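Long-range contacts in pyruvate formate-lyase 2 (Archaeoglobus fulgidus, PDB 2F3O), which is of unknown function but belongs to the glycyl radical enzymes and probably acts as a lyase: residues S551-E556 against D597-Y602; I545-D550 against L645-K650; Y602-L607 against K679-N684; A447-Y452 against E481-Q486; P661-D666 against I769-C774. All blocks are in the same frame, centred on the assembly; numbering follows the deposited sequence.

Contact 1 (S551-E556 against D597-Y602)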
# COMPACT_ATOMS: atom_id res chain seq x y z
N SER A 551 13.24 7.11 46.20
CA SER A 551 12.37 6.29 47.03
C SER A 551 12.75 4.82 46.96
O SER A 551 12.44 4.07 47.86
CB SER A 551 10.91 6.43 46.61
OG SER A 551 10.26 7.55 47.20
N LEU A 552 13.44 4.42 45.90
CA LEU A 552 13.83 3.03 45.77
C LEU A 552 15.08 2.73 46.57
O LEU A 552 15.15 1.68 47.19
CB LEU A 552 14.01 2.64 44.31
CG LEU A 552 12.68 2.68 43.58
CD1 LEU A 552 12.89 2.47 42.10
CD2 LEU A 552 11.75 1.68 44.16
N VAL A 553 16.04 3.66 46.54
CA VAL A 553 17.26 3.55 47.35
C VAL A 553 16.92 3.56 48.83
O VAL A 553 17.46 2.78 49.62
CB VAL A 553 18.18 4.77 47.18
CG1 VAL A 553 19.61 4.38 47.50
CG2 VAL A 553 18.07 5.32 45.80
N ALA A 554 16.02 4.46 49.19
CA ALA A 554 15.57 4.59 50.55
C ALA A 554 14.75 3.38 51.00
O ALA A 554 14.73 3.08 52.18
CB ALA A 554 14.79 5.88 50.72
N ILE A 555 14.10 2.69 50.08
CA ILE A 555 13.41 1.46 50.46
C ILE A 555 14.43 0.36 50.63
O ILE A 555 14.35 -0.42 51.58
CB ILE A 555 12.31 1.07 49.44
CG1 ILE A 555 11.04 1.86 49.73
CG2 ILE A 555 11.97 -0.40 49.54
CD1 ILE A 555 10.04 1.84 48.59
N GLU A 556 15.43 0.35 49.75
CA GLU A 556 16.47 -0.69 49.75
C GLU A 556 17.12 -0.81 51.12
O GLU A 556 17.06 -1.88 51.73
CB GLU A 556 17.54 -0.43 48.69
CG GLU A 556 18.56 -1.54 48.57
CD GLU A 556 19.75 -1.14 47.72
OE1 GLU A 556 19.86 0.06 47.41
OE2 GLU A 556 20.56 -2.02 47.35
N ASP A 597 26.58 6.24 42.73
CA ASP A 597 26.04 5.15 41.92
C ASP A 597 24.88 4.42 42.57
O ASP A 597 23.85 4.28 41.94
CB ASP A 597 27.12 4.18 41.50
CG ASP A 597 27.80 4.62 40.23
OD1 ASP A 597 27.31 5.59 39.62
OD2 ASP A 597 28.81 4.01 39.84
N ALA A 598 25.01 4.04 43.83
CA ALA A 598 23.96 3.32 44.57
C ALA A 598 22.61 4.05 44.66
O ALA A 598 21.56 3.43 44.90
CB ALA A 598 24.46 2.93 45.97
N ALA A 599 22.65 5.37 44.47
CA ALA A 599 21.45 6.17 44.38
C ALA A 599 21.06 6.41 42.93
O ALA A 599 19.96 6.06 42.51
CB ALA A 599 21.64 7.49 45.09
N ASP A 600 21.96 6.98 42.15
CA ASP A 600 21.55 7.40 40.83
C ASP A 600 21.38 6.29 39.75
O ASP A 600 20.90 6.56 38.66
CB ASP A 600 22.33 8.65 40.36
CG ASP A 600 23.81 8.46 40.34
OD1 ASP A 600 24.52 9.46 40.58
OD2 ASP A 600 24.29 7.35 40.06
N LYS A 601 21.73 5.04 40.08
CA LYS A 601 21.43 3.91 39.19
C LYS A 601 19.93 3.63 39.12
O LYS A 601 19.45 3.13 38.11
CB LYS A 601 22.18 2.64 39.62
CG LYS A 601 21.63 1.98 40.92
CD LYS A 601 22.43 0.77 41.38
CE LYS A 601 21.72 0.07 42.51
NZ LYS A 601 22.26 -1.31 42.64
N TYR A 602 19.20 3.96 40.18
CA TYR A 602 17.77 3.68 40.25
C TYR A 602 17.01 4.64 39.38
O TYR A 602 16.10 4.23 38.65
CB TYR A 602 17.24 3.75 41.69
CG TYR A 602 17.49 2.49 42.48
CD1 TYR A 602 18.46 2.45 43.47
CD2 TYR A 602 16.78 1.34 42.19
CE1 TYR A 602 18.70 1.29 44.18
CE2 TYR A 602 17.02 0.18 42.88
CZ TYR A 602 17.98 0.16 43.87
OH TYR A 602 18.21 -1.01 44.56
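The phenol ring of Tyr-602 lies against Leu-552 and Val-553, and these two residues meet it differently. Leu-552 sits over one face: its CB stands 4.1 Å from the ring centroid and 27° off the normal, a CH-pi contact. Val-553 spreads its two methyls, with CG2 3.7 Å from Tyr-602 CD1 and CG1, the branch anti to the backbone N, 3.4 Å from Ala-598 O; CG2 also packs on Ala-599. All this occurs where helix 545-560 and helix 597-615 cross, their local axes 8.8 Å apart and their N-to-C directions 130° apart, with Ala-599 opposite Val-553 where the backbones come nearest. In Tyr-602, CG lies anti to the carbonyl carbon (chi1 -82°), which carries the ring across to the facing helix. Its hydroxyl ends beside Glu-556, whose extended side chain reaches the ring edge; Glu-556 OE1 is 3.5 Å from Tyr-602 OH, the carboxylate steeply turned to the ring. Replacing Tyr-602 with an alanine would probably open a gap between the helices and strip Leu-552 of the ring face beneath its CB. Beyond the pair, Leu-552 also packs on Leu-479, Leu-480 and Leu-483 of helix 477-508.

Contact 2 (I545-D550 against L645-K650)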
# COMPACT_ATOMS: atom_id res chain seq x y z
N ILE A 545 11.26 11.68 38.11
CA ILE A 545 12.06 10.49 37.88
C ILE A 545 13.04 10.29 39.00
O ILE A 545 13.39 9.15 39.32
CB ILE A 545 12.75 10.45 36.50
CG1 ILE A 545 13.69 11.63 36.29
CG2 ILE A 545 11.72 10.46 35.44
CD1 ILE A 545 14.76 11.34 35.27
N ALA A 546 13.45 11.39 39.62
CA ALA A 546 14.33 11.27 40.78
C ALA A 546 13.55 10.94 42.05
O ALA A 546 14.07 10.27 42.91
CB ALA A 546 15.18 12.49 40.95
N ASP A 547 12.31 11.39 42.15
CA ASP A 547 11.49 11.04 43.32
C ASP A 547 11.22 9.56 43.46
O ASP A 547 11.21 9.05 44.57
CB ASP A 547 10.18 11.81 43.33
CG ASP A 547 10.37 13.22 43.77
OD1 ASP A 547 10.78 13.43 44.93
OD2 ASP A 547 10.15 14.11 42.94
N VAL A 548 11.02 8.87 42.34
CA VAL A 548 10.84 7.41 42.38
C VAL A 548 12.18 6.72 42.48
O VAL A 548 12.28 5.70 43.14
CB VAL A 548 10.02 6.87 41.19
CG1 VAL A 548 8.67 7.50 41.18
CG2 VAL A 548 10.68 7.21 39.92
N GLY A 549 13.21 7.28 41.84
CA GLY A 549 14.55 6.74 41.93
C GLY A 549 15.00 6.71 43.38
O GLY A 549 15.41 5.66 43.89
N ASP A 550 14.92 7.86 44.04
CA ASP A 550 15.35 8.03 45.44
C ASP A 550 14.54 7.21 46.43
O ASP A 550 15.11 6.68 47.38
CB ASP A 550 15.32 9.50 45.85
CG ASP A 550 16.41 10.30 45.19
OD1 ASP A 550 17.27 9.69 44.52
OD2 ASP A 550 16.41 11.55 45.34
N LEU A 645 6.20 9.99 49.69
CA LEU A 645 6.82 8.85 49.04
C LEU A 645 8.00 8.46 49.91
O LEU A 645 8.56 9.32 50.59
CB LEU A 645 7.36 9.25 47.66
CG LEU A 645 6.42 10.02 46.74
CD1 LEU A 645 7.21 10.59 45.57
CD2 LEU A 645 5.23 9.14 46.29
N PRO A 646 8.41 7.18 49.86
CA PRO A 646 9.52 6.70 50.67
C PRO A 646 10.88 7.39 50.52
O PRO A 646 11.79 7.03 51.25
CB PRO A 646 9.65 5.25 50.21
CG PRO A 646 8.29 4.88 49.78
CD PRO A 646 7.83 6.09 49.06
N SER A 647 11.03 8.38 49.65
CA SER A 647 12.27 9.17 49.62
C SER A 647 12.30 10.17 50.77
O SER A 647 13.33 10.82 51.00
CB SER A 647 12.46 9.89 48.29
OG SER A 647 11.58 10.99 48.16
N GLY A 648 11.18 10.29 51.48
CA GLY A 648 11.03 11.23 52.59
C GLY A 648 10.40 12.55 52.20
O GLY A 648 10.30 13.47 53.03
N ARG A 649 10.00 12.66 50.94
CA ARG A 649 9.31 13.83 50.44
C ARG A 649 7.96 13.86 51.13
O ARG A 649 7.29 12.83 51.24
CB ARG A 649 9.14 13.72 48.93
CG ARG A 649 9.00 15.05 48.17
CD ARG A 649 8.38 14.84 46.77
NE ARG A 649 6.98 15.28 46.70
CZ ARG A 649 5.93 14.54 47.05
NH1 ARG A 649 6.08 13.32 47.52
NH2 ARG A 649 4.70 15.04 46.95
N LYS A 650 7.57 15.02 51.65
CA LYS A 650 6.30 15.13 52.38
C LYS A 650 5.16 15.30 51.37
O LYS A 650 5.35 15.90 50.31
CB LYS A 650 6.33 16.31 53.37
CG LYS A 650 7.27 16.15 54.60
CD LYS A 650 6.69 15.20 55.67
CE LYS A 650 5.66 15.90 56.60
NZ LYS A 650 6.15 16.26 57.97
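Asp-547, near the start of helix 545-560, meets Leu-645 and Arg-649 of the loop between helices 634-640 and 670-677, and its side chain can be followed outward. CB packs on the leucine, 3.9 Å from Leu-645 CD1. With CG anti to the carbonyl carbon (chi1 -77°), the carboxylate leans over to the loop, where Asp-547 CG comes 3.9 Å from Arg-649 CD. At the tip the two oxygens part company. Asp-547 OD1 rests 3.3 Å from Arg-649 CD, on the aliphatic part of the arginine, while OD2 accepts a hydrogen bond from Asn-656 N. Carboxylate and guanidinium planes stand 76° apart, and Asp-547 OD1 to Arg-649 NE is 4.6 Å, too long for a salt bridge.

One helical turn on, Asp-550 CB touches Ser-647 CB at 3.8 Å, a purely aliphatic meeting; Asp-550 OD1 is bound instead to Tyr-592 N. The serine belongs to a tight turn in which Gly-648 N bonds back to Leu-645 O at 2.9 Å.

The guanidinium is occupied within its own loop: NE binds Glu-653 O, NH1 Ser-643 O and NH2 Thr-642 O. Each of its three nitrogens thus gives a hydrogen bond to a backbone carbonyl, and the opposite charge of Asp-547 is likely to act only as a general electrostatic background; between the two segments this buried junction relies on van der Waals contact, while Asp-547 OD2, Asp-550 OD1 and the guanidinium bond to loop residues outside the two segments.

Contact 3 (Y602-L607 against K679-N684)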
# COMPACT_ATOMS: atom_id res chain seq x y z
N TYR A 602 19.20 3.96 40.18
CA TYR A 602 17.77 3.68 40.25
C TYR A 602 17.01 4.64 39.38
O TYR A 602 16.10 4.23 38.65
CB TYR A 602 17.24 3.75 41.69
CG TYR A 602 17.49 2.49 42.48
CD1 TYR A 602 18.46 2.45 43.47
CD2 TYR A 602 16.78 1.34 42.19
CE1 TYR A 602 18.70 1.29 44.18
CE2 TYR A 602 17.02 0.18 42.88
CZ TYR A 602 17.98 0.16 43.87
OH TYR A 602 18.21 -1.01 44.56
N THR A 603 17.39 5.92 39.46
CA THR A 603 16.79 6.96 38.63
C THR A 603 16.98 6.65 37.14
O THR A 603 16.00 6.63 36.39
CB THR A 603 17.31 8.35 39.02
OG1 THR A 603 16.93 8.61 40.37
CG2 THR A 603 16.71 9.43 38.11
N LYS A 604 18.22 6.33 36.74
CA LYS A 604 18.55 5.89 35.38
C LYS A 604 17.67 4.75 34.88
O LYS A 604 17.11 4.81 33.78
CB LYS A 604 20.01 5.49 35.31
CG LYS A 604 20.37 4.63 34.12
CD LYS A 604 21.84 4.36 34.05
CE LYS A 604 22.19 3.52 32.87
NZ LYS A 604 23.52 3.92 32.40
N MET A 605 17.52 3.74 35.72
CA MET A 605 16.72 2.58 35.40
C MET A 605 15.24 2.96 35.25
O MET A 605 14.57 2.50 34.30
CB MET A 605 16.92 1.51 36.46
CG MET A 605 16.25 0.20 36.14
SD MET A 605 15.89 -0.63 37.69
CE MET A 605 14.77 0.53 38.49
N VAL A 606 14.74 3.81 36.15
CA VAL A 606 13.38 4.33 36.03
C VAL A 606 13.14 5.06 34.70
O VAL A 606 12.12 4.84 34.03
CB VAL A 606 13.00 5.24 37.20
CG1 VAL A 606 11.79 6.06 36.86
CG2 VAL A 606 12.73 4.42 38.43
N LEU A 607 14.11 5.87 34.28
CA LEU A 607 14.00 6.56 33.00
C LEU A 607 14.01 5.58 31.83
O LEU A 607 13.17 5.69 30.96
CB LEU A 607 15.05 7.65 32.82
CG LEU A 607 14.66 8.70 31.77
CD1 LEU A 607 13.40 9.43 32.20
CD2 LEU A 607 15.78 9.69 31.50
N LYS A 679 24.46 10.19 33.60
CA LYS A 679 24.45 8.75 33.69
C LYS A 679 23.19 8.20 33.04
O LYS A 679 23.13 7.02 32.69
CB LYS A 679 24.54 8.31 35.15
CG LYS A 679 25.93 8.43 35.69
CD LYS A 679 25.87 8.62 37.18
CE LYS A 679 27.22 8.42 37.82
NZ LYS A 679 27.02 8.39 39.29
N LEU A 680 22.20 9.08 32.88
CA LEU A 680 20.94 8.72 32.24
C LEU A 680 21.11 8.43 30.75
O LEU A 680 21.90 9.06 30.06
CB LEU A 680 19.95 9.85 32.44
CG LEU A 680 19.86 10.36 33.87
CD1 LEU A 680 18.95 11.53 33.90
CD2 LEU A 680 19.32 9.30 34.79
N SER A 681 20.34 7.46 30.26
CA SER A 681 20.46 7.03 28.87
C SER A 681 19.73 7.95 27.90
O SER A 681 18.56 7.74 27.58
CB SER A 681 19.93 5.60 28.73
OG SER A 681 20.74 4.71 29.47
N TYR A 682 20.45 8.97 27.43
CA TYR A 682 19.87 10.03 26.59
C TYR A 682 19.53 9.54 25.21
O TYR A 682 18.63 10.07 24.55
CB TYR A 682 20.81 11.22 26.50
CG TYR A 682 20.82 12.00 27.76
CD1 TYR A 682 21.96 12.09 28.55
CD2 TYR A 682 19.66 12.61 28.21
CE1 TYR A 682 21.96 12.80 29.74
CE2 TYR A 682 19.64 13.32 29.39
CZ TYR A 682 20.79 13.41 30.16
OH TYR A 682 20.76 14.12 31.34
N GLU A 683 20.25 8.50 24.80
CA GLU A 683 20.07 7.80 23.54
C GLU A 683 18.65 7.27 23.37
O GLU A 683 18.22 7.05 22.26
CB GLU A 683 21.10 6.65 23.42
CG GLU A 683 21.05 5.56 24.54
CD GLU A 683 21.94 5.85 25.78
OE1 GLU A 683 22.26 4.88 26.53
OE2 GLU A 683 22.31 7.03 26.03
N ASN A 684 17.93 7.10 24.48
CA ASN A 684 16.52 6.72 24.44
C ASN A 684 15.53 7.82 24.75
O ASN A 684 14.37 7.53 25.02
CB ASN A 684 16.25 5.62 25.44
CG ASN A 684 16.99 4.39 25.13
OD1 ASN A 684 17.80 3.93 25.91
ND2 ASN A 684 16.74 3.85 23.95
O HOH W 1 18.11 6.50 31.88
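Lys-604 swings CG anti to its own amide nitrogen (chi1 162°), and Leu-680 turns CG away from its carbonyl carbon (chi1 -48°), so that the two side chains reach past each other to the opposite backbone. The lysine runs extended to CE and bends at the last torsion, bringing Lys-604 NZ to 3.1 Å from Lys-679 O. The hydrogen bond arrives almost straight on, with a C=O...N angle of 165°. In return, Leu-680 CD2 lies 3.5 Å from Lys-604 CA and 4.2 Å from Thr-603 CG2, while Leu-680 CB faces Leu-607 CD2 at 4.3 Å. A water bridges the backbones, donating to Lys-604 O (2.7 Å) and accepting from Ser-681 N (2.9 Å). A methionine in place of Lys-604 is likely to leave Lys-679 O without its charged donor. The side chain of Lys-679 turns elsewhere, forming salt bridges with Asp-595, Asp-597 and Asp-600, and Ser-681 OG bonds to Glu-608 of the same helix 597-615. The loop bends through an inverse gamma turn centred on Ser-681 before strand 692-696, so a helix flank holds the connection leading into that strand, probably part of the alpha/beta barrel on which glycyl radical enzymes are built.

Contact 4 (A447-Y452 against E481-Q486)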
# COMPACT_ATOMS: atom_id res chain seq x y z
N ALA A 447 5.78 9.63 39.67
CA ALA A 447 5.69 9.40 41.10
C ALA A 447 4.36 8.73 41.43
O ALA A 447 4.30 7.80 42.24
CB ALA A 447 5.88 10.67 41.88
N LYS A 448 3.31 9.16 40.75
CA LYS A 448 2.03 8.52 40.91
C LYS A 448 2.08 7.04 40.55
O LYS A 448 1.30 6.26 41.07
CB LYS A 448 0.97 9.28 40.10
CG LYS A 448 -0.46 9.01 40.52
CD LYS A 448 -0.69 9.26 42.00
CE LYS A 448 -0.75 10.75 42.28
NZ LYS A 448 -0.89 11.05 43.72
N ALA A 449 3.01 6.64 39.68
CA ALA A 449 3.13 5.23 39.31
C ALA A 449 3.59 4.41 40.49
O ALA A 449 3.04 3.35 40.77
CB ALA A 449 4.06 5.04 38.13
N LEU A 450 4.58 4.94 41.20
CA LEU A 450 5.13 4.35 42.40
C LEU A 450 4.11 4.31 43.53
O LEU A 450 4.01 3.31 44.24
CB LEU A 450 6.36 5.14 42.85
CG LEU A 450 6.93 4.85 44.23
CD1 LEU A 450 7.62 3.52 44.24
CD2 LEU A 450 7.88 5.93 44.56
N GLU A 451 3.36 5.39 43.67
CA GLU A 451 2.26 5.45 44.62
C GLU A 451 1.26 4.32 44.36
O GLU A 451 0.90 3.60 45.28
CB GLU A 451 1.61 6.85 44.57
CG GLU A 451 0.48 7.12 45.53
CD GLU A 451 0.21 8.62 45.67
OE1 GLU A 451 -0.93 9.03 46.00
OE2 GLU A 451 1.14 9.41 45.45
N TYR A 452 0.86 4.13 43.10
CA TYR A 452 -0.03 3.02 42.73
C TYR A 452 0.66 1.68 42.97
O TYR A 452 0.02 0.69 43.35
CB TYR A 452 -0.45 3.10 41.26
CG TYR A 452 -1.30 4.29 40.86
CD1 TYR A 452 -2.16 4.92 41.76
CD2 TYR A 452 -1.27 4.77 39.54
CE1 TYR A 452 -2.95 6.02 41.36
CE2 TYR A 452 -2.06 5.86 39.14
CZ TYR A 452 -2.90 6.47 40.04
OH TYR A 452 -3.65 7.55 39.63
N GLU A 481 9.08 -4.90 39.81
CA GLU A 481 8.21 -5.43 38.77
C GLU A 481 6.87 -4.71 38.80
O GLU A 481 6.35 -4.31 37.76
CB GLU A 481 7.95 -6.92 38.98
CG GLU A 481 9.17 -7.79 38.89
CD GLU A 481 8.97 -9.09 39.66
OE1 GLU A 481 7.84 -9.30 40.18
OE2 GLU A 481 9.93 -9.89 39.76
N LYS A 482 6.34 -4.52 40.01
CA LYS A 482 5.08 -3.84 40.20
C LYS A 482 5.17 -2.38 39.78
O LYS A 482 4.18 -1.83 39.32
CB LYS A 482 4.60 -3.98 41.65
CG LYS A 482 4.05 -5.37 41.99
CD LYS A 482 3.55 -5.47 43.43
CE LYS A 482 2.95 -6.85 43.72
NZ LYS A 482 3.93 -7.89 44.12
N LEU A 483 6.35 -1.78 39.89
CA LEU A 483 6.56 -0.39 39.46
C LEU A 483 6.52 -0.28 37.93
O LEU A 483 5.74 0.51 37.38
CB LEU A 483 7.87 0.18 40.03
CG LEU A 483 8.34 1.56 39.56
CD1 LEU A 483 7.39 2.65 39.98
CD2 LEU A 483 9.72 1.87 40.08
N ARG A 484 7.35 -1.09 37.26
CA ARG A 484 7.42 -1.18 35.79
C ARG A 484 6.07 -1.42 35.16
O ARG A 484 5.73 -0.84 34.14
CB ARG A 484 8.36 -2.31 35.37
CG ARG A 484 8.88 -2.21 33.95
CD ARG A 484 9.22 -3.61 33.46
NE ARG A 484 10.23 -3.60 32.40
CZ ARG A 484 11.53 -3.70 32.61
NH1 ARG A 484 11.99 -3.82 33.84
NH2 ARG A 484 12.38 -3.70 31.59
N GLU A 485 5.29 -2.28 35.79
CA GLU A 485 3.97 -2.55 35.31
C GLU A 485 3.09 -1.32 35.46
O GLU A 485 2.26 -1.06 34.60
CB GLU A 485 3.36 -3.72 36.06
CG GLU A 485 2.14 -4.31 35.38
CD GLU A 485 1.57 -5.47 36.15
OE1 GLU A 485 2.37 -6.33 36.61
OE2 GLU A 485 0.33 -5.53 36.30
N GLN A 486 3.28 -0.56 36.53
CA GLN A 486 2.44 0.61 36.74
C GLN A 486 2.77 1.78 35.82
O GLN A 486 1.86 2.48 35.37
CB GLN A 486 2.45 1.06 38.19
CG GLN A 486 1.68 0.17 39.12
CD GLN A 486 0.17 0.26 38.98
OE1 GLN A 486 -0.36 1.03 38.17
NE2 GLN A 486 -0.53 -0.54 39.78
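Helix 447-453, which follows strand 435-445, packs across the long helix 477-508, the local axes 8.4 Å apart with their N-to-C directions at 129°. Two side chains of the long helix do most of the touching. Leu-483 has CG anti to the backbone N (chi1 173°), which sends CD1 onto the main chain of the shorter helix: Leu-483 CD1 is 3.7 Å from Leu-450 CA, and it stands 3.9 Å from Leu-450 CB.

Gln-486 makes the other half. The backbones come nearest at Ala-449 and Gln-486, where the alanine is small. Gln-486 CB is 3.5 Å from Ala-449 O, and a bend at chi2 then lays the amide beside Tyr-452, with Gln-486 CD 3.7 Å from Tyr-452 CB. Amide and ring planes are 52° apart, and the meeting is with the CB end of the tyrosine. The amide hydrogen-bonds elsewhere, Gln-486 NE2 to Ala-468 O.

On the far side of the short helix, Lys-448 NZ and Glu-451 OE1 form a salt bridge of 3.0 Å, and both go on to outside partners, the lysine to Asp-459 and Phe-641 O, the glutamate to the amides of Leu-460 and Ser-643. Leu-450 meanwhile packs on Val-548 of helix 545-560.

The chemistry is thus divided by face: towards helix 477-508 the contact is van der Waals, mostly carbon, with Gln-486 bonding its amide elsewhere, while the buried charges on the other flank of the short helix are paired with each other and with loop groups.

Contact 5 (P661-D666 against I769-C774)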
# COMPACT_ATOMS: atom_id res chain seq x y z
N PRO A 661 18.08 17.00 40.04
CA PRO A 661 17.85 16.39 41.35
C PRO A 661 16.82 17.10 42.19
O PRO A 661 16.48 18.26 41.90
CB PRO A 661 19.21 16.50 42.04
CG PRO A 661 19.99 17.48 41.26
CD PRO A 661 19.50 17.34 39.86
N SER A 662 16.32 16.43 43.22
CA SER A 662 15.36 17.05 44.13
C SER A 662 15.94 18.30 44.83
O SER A 662 17.16 18.50 44.91
CB SER A 662 14.85 16.03 45.14
OG SER A 662 13.90 15.17 44.55
N THR A 663 15.04 19.16 45.30
CA THR A 663 15.46 20.40 45.92
C THR A 663 16.23 20.13 47.22
O THR A 663 15.73 19.47 48.14
CB THR A 663 14.25 21.30 46.15
OG1 THR A 663 13.66 21.61 44.89
CG2 THR A 663 14.66 22.59 46.84
N GLY A 664 17.48 20.60 47.26
CA GLY A 664 18.31 20.49 48.45
C GLY A 664 18.85 19.10 48.76
O GLY A 664 19.16 18.80 49.91
N MET A 665 18.95 18.25 47.75
CA MET A 665 19.53 16.92 47.94
C MET A 665 20.87 16.83 47.22
O MET A 665 21.50 15.77 47.16
CB MET A 665 18.59 15.84 47.41
CG MET A 665 17.23 15.91 47.99
SD MET A 665 17.27 15.63 49.76
CE MET A 665 15.64 16.22 50.24
N ASP A 666 21.30 17.97 46.68
CA ASP A 666 22.53 18.03 45.91
C ASP A 666 23.67 18.56 46.79
O ASP A 666 24.15 19.67 46.62
CB ASP A 666 22.34 18.88 44.64
CG ASP A 666 21.51 20.14 44.89
OD1 ASP A 666 20.27 20.04 45.06
OD2 ASP A 666 22.10 21.24 44.89
N ILE A 769 14.66 29.84 44.52
CA ILE A 769 15.51 30.36 45.60
C ILE A 769 16.25 29.23 46.32
O ILE A 769 17.48 29.29 46.46
CB ILE A 769 14.72 31.28 46.57
CG1 ILE A 769 14.54 32.67 45.94
CG2 ILE A 769 15.46 31.45 47.90
CD1 ILE A 769 13.44 33.50 46.56
N ARG A 770 15.54 28.17 46.71
CA ARG A 770 16.15 27.05 47.42
C ARG A 770 17.11 26.17 46.62
O ARG A 770 17.86 25.39 47.20
CB ARG A 770 15.09 26.17 48.05
CG ARG A 770 14.44 26.78 49.25
CD ARG A 770 13.51 25.80 49.90
NE ARG A 770 12.34 26.48 50.44
CZ ARG A 770 11.44 25.90 51.22
NH1 ARG A 770 11.58 24.62 51.54
NH2 ARG A 770 10.39 26.59 51.67
N ARG A 771 17.08 26.27 45.30
CA ARG A 771 17.93 25.43 44.45
C ARG A 771 19.26 26.09 44.06
O ARG A 771 20.05 25.53 43.30
CB ARG A 771 17.15 24.97 43.22
CG ARG A 771 15.96 24.08 43.55
CD ARG A 771 15.17 23.68 42.32
NE ARG A 771 16.01 22.86 41.46
CZ ARG A 771 16.09 21.54 41.54
NH1 ARG A 771 15.36 20.88 42.43
NH2 ARG A 771 16.90 20.89 40.72
N ILE A 772 19.49 27.29 44.59
CA ILE A 772 20.72 28.03 44.35
C ILE A 772 21.86 27.32 45.07
O ILE A 772 21.83 27.13 46.29
CB ILE A 772 20.61 29.48 44.84
CG1 ILE A 772 19.55 30.22 44.03
CG2 ILE A 772 21.93 30.20 44.70
CD1 ILE A 772 19.13 31.56 44.62
N SER A 773 22.84 26.89 44.29
CA SER A 773 23.90 26.04 44.78
C SER A 773 25.19 26.83 44.99
O SER A 773 25.42 27.84 44.33
CB SER A 773 24.10 24.87 43.80
OG SER A 773 25.22 24.06 44.12
N CYS A 774 26.01 26.34 45.92
CA CYS A 774 27.33 26.93 46.25
C CYS A 774 28.54 26.02 46.00
O CYS A 774 29.61 26.51 45.63
CB CYS A 774 27.35 27.39 47.70
SG CYS A 774 26.23 28.74 47.95
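Arg-771 points its guanidinium edge-on at Pro-661, with both terminal nitrogens converging on one carbonyl oxygen. Arg-771 NH1 and Arg-771 NH2 each stand 2.9 Å from Pro-661 O, which lies 5° out of the guanidinium plane, and both donors approach in the plane of the carbonyl. The bonds are somewhat bent, because two N-H groups of one guanidinium converge on a single oxygen. NH1 uses its other hydrogen, on the side toward CD, for Thr-663 OG1 at 3.1 Å, also near the guanidinium plane, and the three bonds should resist rotation of the flat group. A bend at chi3 (64°) folds the arginine round to reach them. Thr-663 crosses the arginine at about a right angle: besides OG1, its methyl branch is used, with Thr-663 CG2 3.8 Å from both Arg-771 CG and Arg-770 CB. Thr-663 OG1 is also hydrogen-bonded to Glu-767 in helix 762-770. Further along the tail, the backbone of Ser-773 bonds to Asn-694 and Ser-696 of strand 692-696. The receiving side is a type II beta turn from Ser-662 to Met-665, with Gly-664 at its third position (positive phi), preceded by a carbonyl gripped end-on by a guanidinium; the arrangement joins this turn, in the glycine radical family region, to the C-terminal tail.

Overall arrangement
Reading from the N terminus, contact 4 comes first, closing a short loop between helices 447-453 and 477-508. Contact 2 then opens at the start of helix 545-560 and closes at the loop around 645-650; contact 1, on the same helix, opens and closes within that span. Contact 3 starts at Tyr-602, where contact 1 ends, and its segments alternate with those of contact 2. Contact 5 opens before contact 3 has closed, crosses it, and runs on to the C-terminal tail. Helix 545-560 is the hub: it touches helices 447-453, 477-508 and 597-615, while contacts 3 and 5 carry the ties onward to the glycine radical region.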